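Local coordinates for AMP-dependent synthetase and ligase (Xenorhabdus doucetiae, PDB 6QSR), which forms one subunit of the ApeI:P heterocomplex, which probably carries out dehydration in the type II polyketide synthase pathway to aryl polyene pigments, at residues Asp27-His32 with Pro37-Val42; Val42-Trp47 with Phe95-Asp100. One frame throughout, in Å; residues are numbered along the deposited sequence.

Contact 1: residues Asp27-His32 with Pro37-Val42; sequences DWFRGH and PLLPGV
His32 and Leu38 are joined by two hydrogen bonds, a compact example of how a loop can be locked just ahead of a helix. Leu38 N donates to His32 O over 3.0 Å, nearly straight at 169°. In return His32 ND1 reaches Leu38 O at 2.8 Å; this bond is bent, with the acceptor lying 20° out of the imidazole plane. With CG anti to the backbone N, chi1 -167° sets the ring beside the carbonyl carbon, a face turned to Pro40, whose CG sits 3.6 Å from the His32 ring centroid in a CH-pi contact. One edge is thus fixed by a bond while a face rests on a proline. The loop belongs to a hotdog fold, and its Gly31-His32 and Pro40-Gly41 pairs match the GHF...PG loop of FabZ-type dehydratases. Pro40 is the N-cap residue of helix 41-56. Packing is also close at Phe29, where CE1 comes edge-on to within 3.4 Å of Leu39 N, and on the helix side, where Trp28 CZ3 meets Val42 CG1 at 3.8 Å and Trp28 CB lies 3.9 Å from Pro40 CD. The indole NE1 hydrogen-bonds to Met1 O. The type II turn from Phe29 to His32 is looser: Gly31, at positive phi, and Arg30 touch nothing of 37-42. Exposed Arg30, the solvent side, starts away from 37-42 and packs on Pro37 of the FabA/FabZ-like partner chain, to which the Gly31 backbone hydrogen-bonds. The contact's own Pro37, partly exposed, touches the Phe29 ring through CB. The His32 ring meets His34 of the partner chain at a steep angle.

Contact 2: residues Val42-Trp47 with Phe95-Asp100; sequences VAQIDW and FRYDLD
Tyr97 reaches from the sheet to Gln44 and Trp47 on the helix, showing how one long side chain can bridge two layers whose nearest CA atoms, those of Gln44 and Tyr97, are 8.2 Å apart. Along the strand, Phe95 comes first; its CB is directed to the helix, and its ring packs on Ile115 of the adjacent strand 109-118 and on Val68 of strand 61-70. Arg96 belongs to the other face, where its NE forms a salt bridge with Asp98 OD1 at 2.8 Å and Asp98 OD2 lies over the guanidinium. Between them Tyr97 turns inward. Its ring, CG anti to the carbonyl carbon (chi1 -79°), extends to the helix backbone, and OH donates to Gln44 O over 2.7 Å, on a lone pair in the carbonyl plane, with a C=O...O angle of 121°. This is the hotdog arrangement, an antiparallel sheet curled round a long central helix, and here a buried phenol finds its acceptor on that helix. Gln44 CB closes on Tyr97 CE1 at 3.6 Å, and Gln44 CG stands over one face toward the rim. The chain runs on extended, and its amide lies almost perpendicular to the ring, 86° between planes, with OE1 taken up by a hydrogen bond from Ser111 on strand 109-118. Trp47 completes the seat: its CB is 3.5 Å and its CE3 3.6 Å from Tyr97 OH, while Ala43 O lies over one indole face and NE1 hydrogen-bonds to Met1 O. Beyond the strand, poorly ordered Asp100 leads into the unmodelled residues 101-107.

In the fold
After strands 4-9 and 15-21 the chain enters the loop that contact 1 closes, a short return of residues 27-32 onto 37-42. Helix 41-56 follows at once, and contact 2 closes a far longer loop, through strands 61-70 and 79-87, when strand 92-99 brings residues 95-100 back to 42-47. The two run in series, neither crossing nor enclosing the other, and meet at the shared Val42. They also touch directly: Trp28 packs on Ala43, and Leu39 on Gln44 and Trp47. Met1 O, shared by the two indoles, draws the N terminus onto the junction between the pre-helix loop and the helix that contact 2 ties to the sheet.

Contact 1: residues Asp27-His32 with Pro37-Val42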
ATOM      1  N   ASP A  27      13.917   0.505   5.091  1.00 33.59           N
ATOM      2  CA  ASP A  27      13.061   1.177   6.086  1.00 36.64           C
ATOM      3  C   ASP A  27      11.564   0.817   6.031  1.00 32.56           C
ATOM      4  O   ASP A  27      10.873   0.932   7.042  1.00 32.43           O
ATOM      5  CB  ASP A  27      13.278   2.708   6.117  1.00 46.04           C
ATOM      6  CG  ASP A  27      13.373   3.335   4.737  1.00 54.58           C
ATOM      7  OD1 ASP A  27      13.078   2.649   3.734  1.00 56.20           O
ATOM      8  OD2 ASP A  27      13.759   4.520   4.660  1.00 58.81           O
ATOM      9  N   TRP A  28      11.086   0.347   4.875  1.00 28.56           N
ATOM     10  CA  TRP A  28       9.740  -0.237   4.734  1.00 25.63           C
ATOM     11  C   TRP A  28       9.410  -1.340   5.744  1.00 26.26           C
ATOM     12  O   TRP A  28       8.254  -1.499   6.131  1.00 27.51           O
ATOM     13  CB  TRP A  28       9.560  -0.843   3.336  1.00 24.66           C
ATOM     14  CG  TRP A  28       9.566   0.134   2.214  1.00 25.35           C
ATOM     15  CD1 TRP A  28      10.561   0.335   1.303  1.00 26.19           C
ATOM     16  CD2 TRP A  28       8.517   1.043   1.871  1.00 25.40           C
ATOM     17  NE1 TRP A  28      10.193   1.312   0.407  1.00 26.60           N
ATOM     18  CE2 TRP A  28       8.941   1.761   0.732  1.00 25.95           C
ATOM     19  CE3 TRP A  28       7.254   1.312   2.412  1.00 26.60           C
ATOM     20  CZ2 TRP A  28       8.147   2.745   0.127  1.00 26.48           C
ATOM     21  CZ3 TRP A  28       6.461   2.290   1.808  1.00 27.19           C
ATOM     22  CH2 TRP A  28       6.914   2.992   0.679  1.00 27.14           C
ATOM     23  N   PHE A  29      10.416  -2.128   6.126  1.00 27.46           N
ATOM     24  CA  PHE A  29      10.233  -3.211   7.097  1.00 27.61           C
ATOM     25  C   PHE A  29      10.134  -2.733   8.545  1.00 28.85           C
ATOM     26  O   PHE A  29       9.644  -3.477   9.387  1.00 27.12           O
ATOM     27  CB  PHE A  29      11.377  -4.230   6.997  1.00 26.26           C
ATOM     28  CG  PHE A  29      11.458  -4.934   5.675  1.00 25.64           C
ATOM     29  CD1 PHE A  29      10.404  -5.724   5.219  1.00 26.82           C
ATOM     30  CD2 PHE A  29      12.605  -4.844   4.899  1.00 24.77           C
ATOM     31  CE1 PHE A  29      10.489  -6.390   4.006  1.00 25.79           C
ATOM     32  CE2 PHE A  29      12.688  -5.497   3.680  1.00 24.02           C
ATOM     33  CZ  PHE A  29      11.632  -6.274   3.235  1.00 23.91           C
ATOM     34  N   ARG A  30      10.600  -1.513   8.838  1.00 32.81           N
ATOM     35  CA  ARG A  30      10.570  -0.961  10.203  1.00 33.05           C
ATOM     36  C   ARG A  30       9.140  -0.827  10.739  1.00 32.81           C
ATOM     37  O   ARG A  30       8.338  -0.047  10.213  1.00 30.93           O
ATOM     38  CB  ARG A  30      11.243   0.411  10.267  1.00 36.92           C
ATOM     39  CG  ARG A  30      12.703   0.452   9.839  1.00 42.90           C
ATOM     40  CD  ARG A  30      13.411   1.688  10.373  1.00 48.10           C
ATOM     41  NE  ARG A  30      13.635   1.547  11.817  1.00 59.18           N
ATOM     42  CZ  ARG A  30      13.259   2.400  12.776  1.00 62.89           C
ATOM     43  NH1 ARG A  30      12.644   3.554  12.506  1.00 62.92           N
ATOM     44  NH2 ARG A  30      13.534   2.099  14.044  1.00 65.81           N
ATOM     45  N   GLY A  31       8.827  -1.593  11.782  1.00 31.77           N
ATOM     46  CA  GLY A  31       7.477  -1.625  12.352  1.00 33.01           C
ATOM     47  C   GLY A  31       6.440  -2.332  11.490  1.00 31.41           C
ATOM     48  O   GLY A  31       5.242  -2.196  11.731  1.00 33.20           O
ATOM     49  N   HIS A  32       6.895  -3.094  10.497  1.00 28.16           N
ATOM     50  CA  HIS A  32       6.016  -3.744   9.530  1.00 25.83           C
ATOM     51  C   HIS A  32       6.606  -5.121   9.190  1.00 26.08           C
ATOM     52  O   HIS A  32       7.142  -5.300   8.103  1.00 24.94           O
ATOM     53  CB  HIS A  32       5.888  -2.855   8.284  1.00 24.15           C
ATOM     54  CG  HIS A  32       4.787  -3.260   7.352  1.00 23.85           C
ATOM     55  ND1 HIS A  32       4.890  -4.337   6.500  1.00 23.05           N
ATOM     56  CD2 HIS A  32       3.574  -2.709   7.113  1.00 23.22           C
ATOM     57  CE1 HIS A  32       3.781  -4.445   5.793  1.00 22.08           C
ATOM     58  NE2 HIS A  32       2.969  -3.465   6.140  1.00 21.42           N
ATOM     59  N   PRO A  37       9.080  -9.262   9.444  1.00 26.56           N
ATOM     60  CA  PRO A  37       9.186  -8.209   8.419  1.00 25.56           C
ATOM     61  C   PRO A  37       8.539  -8.646   7.100  1.00 24.72           C
ATOM     62  O   PRO A  37       8.861  -9.706   6.575  1.00 23.29           O
ATOM     63  CB  PRO A  37      10.698  -7.983   8.273  1.00 24.75           C
ATOM     64  CG  PRO A  37      11.344  -9.187   8.869  1.00 25.57           C
ATOM     65  CD  PRO A  37      10.407  -9.689   9.928  1.00 27.47           C
ATOM     66  N   LEU A  38       7.599  -7.844   6.606  1.00 25.26           N
ATOM     67  CA  LEU A  38       6.950  -8.095   5.321  1.00 27.39           C
ATOM     68  C   LEU A  38       6.998  -6.823   4.508  1.00 27.79           C
ATOM     69  O   LEU A  38       6.781  -5.740   5.053  1.00 26.52           O
ATOM     70  CB  LEU A  38       5.484  -8.479   5.512  1.00 30.17           C
ATOM     71  CG  LEU A  38       5.187  -9.835   6.140  1.00 33.33           C
ATOM     72  CD1 LEU A  38       3.696  -9.942   6.424  1.00 31.14           C
ATOM     73  CD2 LEU A  38       5.654 -10.963   5.230  1.00 35.10           C
ATOM     74  N   LEU A  39       7.250  -6.953   3.210  1.00 28.81           N
ATOM     75  CA  LEU A  39       7.292  -5.793   2.326  1.00 27.90           C
ATOM     76  C   LEU A  39       5.854  -5.328   2.058  1.00 27.65           C
ATOM     77  O   LEU A  39       5.049  -6.117   1.547  1.00 27.39           O
ATOM     78  CB  LEU A  39       7.996  -6.158   1.016  1.00 27.11           C
ATOM     79  CG  LEU A  39       8.306  -5.009   0.051  1.00 27.88           C
ATOM     80  CD1 LEU A  39       9.366  -4.083   0.621  1.00 27.42           C
ATOM     81  CD2 LEU A  39       8.745  -5.549  -1.299  1.00 27.85           C
ATOM     82  N   PRO A  40       5.512  -4.064   2.422  1.00 24.20           N
ATOM     83  CA  PRO A  40       4.170  -3.561   2.122  1.00 22.82           C
ATOM     84  C   PRO A  40       3.843  -3.562   0.624  1.00 22.60           C
ATOM     85  O   PRO A  40       4.739  -3.340  -0.208  1.00 23.11           O
ATOM     86  CB  PRO A  40       4.202  -2.112   2.640  1.00 21.87           C
ATOM     87  CG  PRO A  40       5.311  -2.068   3.630  1.00 23.04           C
ATOM     88  CD  PRO A  40       6.321  -3.049   3.129  1.00 23.30           C
ATOM     89  N   GLY A  41       2.572  -3.801   0.310  1.00 22.42           N
ATOM     90  CA  GLY A  41       2.050  -3.736  -1.065  1.00 22.58           C
ATOM     91  C   GLY A  41       2.312  -2.396  -1.736  1.00 22.69           C
ATOM     92  O   GLY A  41       2.653  -2.340  -2.922  1.00 22.72           O
ATOM     93  N   VAL A  42       2.164  -1.318  -0.971  1.00 20.99           N
ATOM     94  CA  VAL A  42       2.449   0.032  -1.466  1.00 20.25           C
ATOM     95  C   VAL A  42       3.907   0.269  -1.895  1.00 19.91           C
ATOM     96  O   VAL A  42       4.153   1.055  -2.802  1.00 18.61           O
ATOM     97  CB  VAL A  42       2.000   1.107  -0.451  1.00 19.26           C
ATOM     98  CG1 VAL A  42       2.928   1.178   0.763  1.00 18.11           C
ATOM     99  CG2 VAL A  42       1.875   2.471  -1.115  1.00 19.38           C
TER

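Contact 2: residues Val42-Trp47 with Phe95-Asp100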
ATOM      1  N   VAL A  42       2.164  -1.318  -0.971  1.00 20.99           N
ATOM      2  CA  VAL A  42       2.449   0.032  -1.466  1.00 20.25           C
ATOM      3  C   VAL A  42       3.907   0.269  -1.895  1.00 19.91           C
ATOM      4  O   VAL A  42       4.153   1.055  -2.802  1.00 18.61           O
ATOM      5  CB  VAL A  42       2.000   1.107  -0.451  1.00 19.26           C
ATOM      6  CG1 VAL A  42       2.928   1.178   0.763  1.00 18.11           C
ATOM      7  CG2 VAL A  42       1.875   2.471  -1.115  1.00 19.38           C
ATOM      8  N   ALA A  43       4.861  -0.396  -1.244  1.00 19.49           N
ATOM      9  CA  ALA A  43       6.273  -0.268  -1.611  1.00 19.20           C
ATOM     10  C   ALA A  43       6.539  -0.849  -2.993  1.00 17.67           C
ATOM     11  O   ALA A  43       7.324  -0.290  -3.766  1.00 16.70           O
ATOM     12  CB  ALA A  43       7.165  -0.932  -0.573  1.00 17.75           C
ATOM     13  N   GLN A  44       5.855  -1.952  -3.297  1.00 18.83           N
ATOM     14  CA  GLN A  44       5.931  -2.599  -4.608  1.00 21.45           C
ATOM     15  C   GLN A  44       5.369  -1.689  -5.708  1.00 19.91           C
ATOM     16  O   GLN A  44       5.928  -1.619  -6.807  1.00 19.76           O
ATOM     17  CB  GLN A  44       5.199  -3.949  -4.585  1.00 24.32           C
ATOM     18  CG  GLN A  44       5.812  -4.970  -3.620  1.00 25.70           C
ATOM     19  CD  GLN A  44       4.973  -6.231  -3.492  1.00 28.40           C
ATOM     20  OE1 GLN A  44       4.643  -6.872  -4.487  1.00 32.17           O
ATOM     21  NE2 GLN A  44       4.624  -6.595  -2.258  1.00 27.84           N
ATOM     22  N   ILE A  45       4.306  -0.964  -5.390  1.00 20.78           N
ATOM     23  CA  ILE A  45       3.735   0.034  -6.313  1.00 21.15           C
ATOM     24  C   ILE A  45       4.689   1.233  -6.446  1.00 21.94           C
ATOM     25  O   ILE A  45       4.914   1.733  -7.564  1.00 20.68           O
ATOM     26  CB  ILE A  45       2.322   0.461  -5.877  1.00 20.58           C
ATOM     27  CG1 ILE A  45       1.369  -0.738  -5.975  1.00 22.79           C
ATOM     28  CG2 ILE A  45       1.785   1.590  -6.755  1.00 20.07           C
ATOM     29  CD1 ILE A  45       0.171  -0.641  -5.074  1.00 25.14           C
ATOM     30  N   ASP A  46       5.262   1.654  -5.314  1.00 21.00           N
ATOM     31  CA  ASP A  46       6.188   2.790  -5.262  1.00 20.00           C
ATOM     32  C   ASP A  46       7.363   2.613  -6.240  1.00 19.33           C
ATOM     33  O   ASP A  46       7.664   3.519  -7.004  1.00 18.17           O
ATOM     34  CB  ASP A  46       6.673   3.024  -3.820  1.00 20.57           C
ATOM     35  CG  ASP A  46       7.356   4.372  -3.633  1.00 22.25           C
ATOM     36  OD1 ASP A  46       6.676   5.414  -3.712  1.00 23.27           O
ATOM     37  OD2 ASP A  46       8.573   4.395  -3.382  1.00 25.77           O
ATOM     38  N   TRP A  47       7.981   1.428  -6.255  1.00 19.27           N
ATOM     39  CA  TRP A  47       9.126   1.162  -7.131  1.00 18.29           C
ATOM     40  C   TRP A  47       8.726   1.039  -8.605  1.00 17.79           C
ATOM     41  O   TRP A  47       9.429   1.535  -9.478  1.00 19.98           O
ATOM     42  CB  TRP A  47       9.885  -0.095  -6.679  1.00 18.48           C
ATOM     43  CG  TRP A  47      10.313  -0.052  -5.244  1.00 21.04           C
ATOM     44  CD1 TRP A  47      10.563   1.061  -4.484  1.00 22.05           C
ATOM     45  CD2 TRP A  47      10.556  -1.178  -4.395  1.00 23.11           C
ATOM     46  NE1 TRP A  47      10.923   0.693  -3.205  1.00 23.73           N
ATOM     47  CE2 TRP A  47      10.936  -0.676  -3.127  1.00 24.97           C
ATOM     48  CE3 TRP A  47      10.482  -2.565  -4.579  1.00 23.80           C
ATOM     49  CZ2 TRP A  47      11.245  -1.517  -2.045  1.00 26.35           C
ATOM     50  CZ3 TRP A  47      10.785  -3.404  -3.495  1.00 25.28           C
ATOM     51  CH2 TRP A  47      11.156  -2.871  -2.250  1.00 26.33           C
ATOM     52  N   PHE A  95       2.716  -4.503 -14.628  1.00 20.13           N
ATOM     53  CA  PHE A  95       3.885  -4.995 -13.886  1.00 18.79           C
ATOM     54  C   PHE A  95       3.660  -6.360 -13.266  1.00 18.94           C
ATOM     55  O   PHE A  95       2.531  -6.782 -13.022  1.00 19.23           O
ATOM     56  CB  PHE A  95       4.336  -4.011 -12.790  1.00 19.17           C
ATOM     57  CG  PHE A  95       3.405  -3.930 -11.611  1.00 19.71           C
ATOM     58  CD1 PHE A  95       2.330  -3.046 -11.617  1.00 19.97           C
ATOM     59  CD2 PHE A  95       3.595  -4.730 -10.491  1.00 20.75           C
ATOM     60  CE1 PHE A  95       1.464  -2.964 -10.535  1.00 20.17           C
ATOM     61  CE2 PHE A  95       2.724  -4.651  -9.402  1.00 20.06           C
ATOM     62  CZ  PHE A  95       1.660  -3.768  -9.427  1.00 20.10           C
ATOM     63  N   ARG A  96       4.772  -7.018 -12.969  1.00 20.43           N
ATOM     64  CA  ARG A  96       4.745  -8.312 -12.333  1.00 21.34           C
ATOM     65  C   ARG A  96       6.035  -8.416 -11.530  1.00 19.10           C
ATOM     66  O   ARG A  96       7.095  -8.033 -12.024  1.00 18.61           O
ATOM     67  CB  ARG A  96       4.626  -9.398 -13.409  1.00 26.48           C
ATOM     68  CG  ARG A  96       4.703 -10.832 -12.924  1.00 33.53           C
ATOM     69  CD  ARG A  96       4.643 -11.803 -14.098  1.00 41.00           C
ATOM     70  NE  ARG A  96       4.768 -13.193 -13.651  1.00 52.50           N
ATOM     71  CZ  ARG A  96       5.038 -14.243 -14.433  1.00 62.22           C
ATOM     72  NH1 ARG A  96       5.228 -14.102 -15.748  1.00 68.27           N
ATOM     73  NH2 ARG A  96       5.123 -15.457 -13.892  1.00 62.40           N
ATOM     74  N   TYR A  97       5.925  -8.840 -10.275  1.00 19.81           N
ATOM     75  CA  TYR A  97       7.087  -9.172  -9.455  1.00 20.26           C
ATOM     76  C   TYR A  97       7.144 -10.682  -9.343  1.00 20.83           C
ATOM     77  O   TYR A  97       6.173 -11.299  -8.912  1.00 19.02           O
ATOM     78  CB  TYR A  97       6.958  -8.590  -8.048  1.00 21.57           C
ATOM     79  CG  TYR A  97       7.267  -7.115  -7.894  1.00 21.73           C
ATOM     80  CD1 TYR A  97       6.265  -6.141  -8.038  1.00 21.05           C
ATOM     81  CD2 TYR A  97       8.550  -6.692  -7.543  1.00 22.62           C
ATOM     82  CE1 TYR A  97       6.545  -4.793  -7.859  1.00 20.53           C
ATOM     83  CE2 TYR A  97       8.841  -5.345  -7.364  1.00 21.68           C
ATOM     84  CZ  TYR A  97       7.841  -4.400  -7.517  1.00 21.39           C
ATOM     85  OH  TYR A  97       8.158  -3.075  -7.334  1.00 20.62           O
ATOM     86  N   ASP A  98       8.280 -11.271  -9.710  1.00 24.84           N
ATOM     87  CA  ASP A  98       8.492 -12.705  -9.567  1.00 28.64           C
ATOM     88  C   ASP A  98       9.594 -12.926  -8.550  1.00 31.07           C
ATOM     89  O   ASP A  98      10.569 -12.174  -8.509  1.00 25.49           O
ATOM     90  CB  ASP A  98       8.897 -13.349 -10.899  1.00 32.71           C
ATOM     91  CG  ASP A  98       7.756 -13.418 -11.907  1.00 35.94           C
ATOM     92  OD1 ASP A  98       6.569 -13.462 -11.516  1.00 37.72           O
ATOM     93  OD2 ASP A  98       8.055 -13.450 -13.120  1.00 40.45           O
ATOM     94  N   LEU A  99       9.422 -13.947  -7.715  1.00 35.55           N
ATOM     95  CA  LEU A  99      10.504 -14.410  -6.847  1.00 41.20           C
ATOM     96  C   LEU A  99      11.581 -15.037  -7.727  1.00 47.19           C
ATOM     97  O   LEU A  99      11.273 -15.848  -8.607  1.00 46.05           O
ATOM     98  CB  LEU A  99       9.999 -15.401  -5.792  1.00 41.62           C
ATOM     99  CG  LEU A  99       9.652 -14.793  -4.430  1.00 45.64           C
ATOM    100  CD1 LEU A  99       8.873 -15.796  -3.593  1.00 49.39           C
ATOM    101  CD2 LEU A  99      10.910 -14.361  -3.684  1.00 45.50           C
ATOM    102  N   ASP A 100      12.830 -14.636  -7.500  1.00 53.45           N
ATOM    103  CA  ASP A 100      13.951 -15.028  -8.357  1.00 59.81           C
ATOM    104  C   ASP A 100      14.341 -16.482  -8.094  1.00 57.21           C
ATOM    105  O   ASP A 100      14.847 -16.812  -7.023  1.00 68.91           O
ATOM    106  CB  ASP A 100      15.139 -14.081  -8.129  1.00 65.74           C
ATOM    107  CG  ASP A 100      16.322 -14.367  -9.053  1.00 71.91           C
ATOM    108  OD1 ASP A 100      16.598 -13.534  -9.943  1.00 70.55           O
ATOM    109  OD2 ASP A 100      16.985 -15.414  -8.884  1.00 76.88           O
TER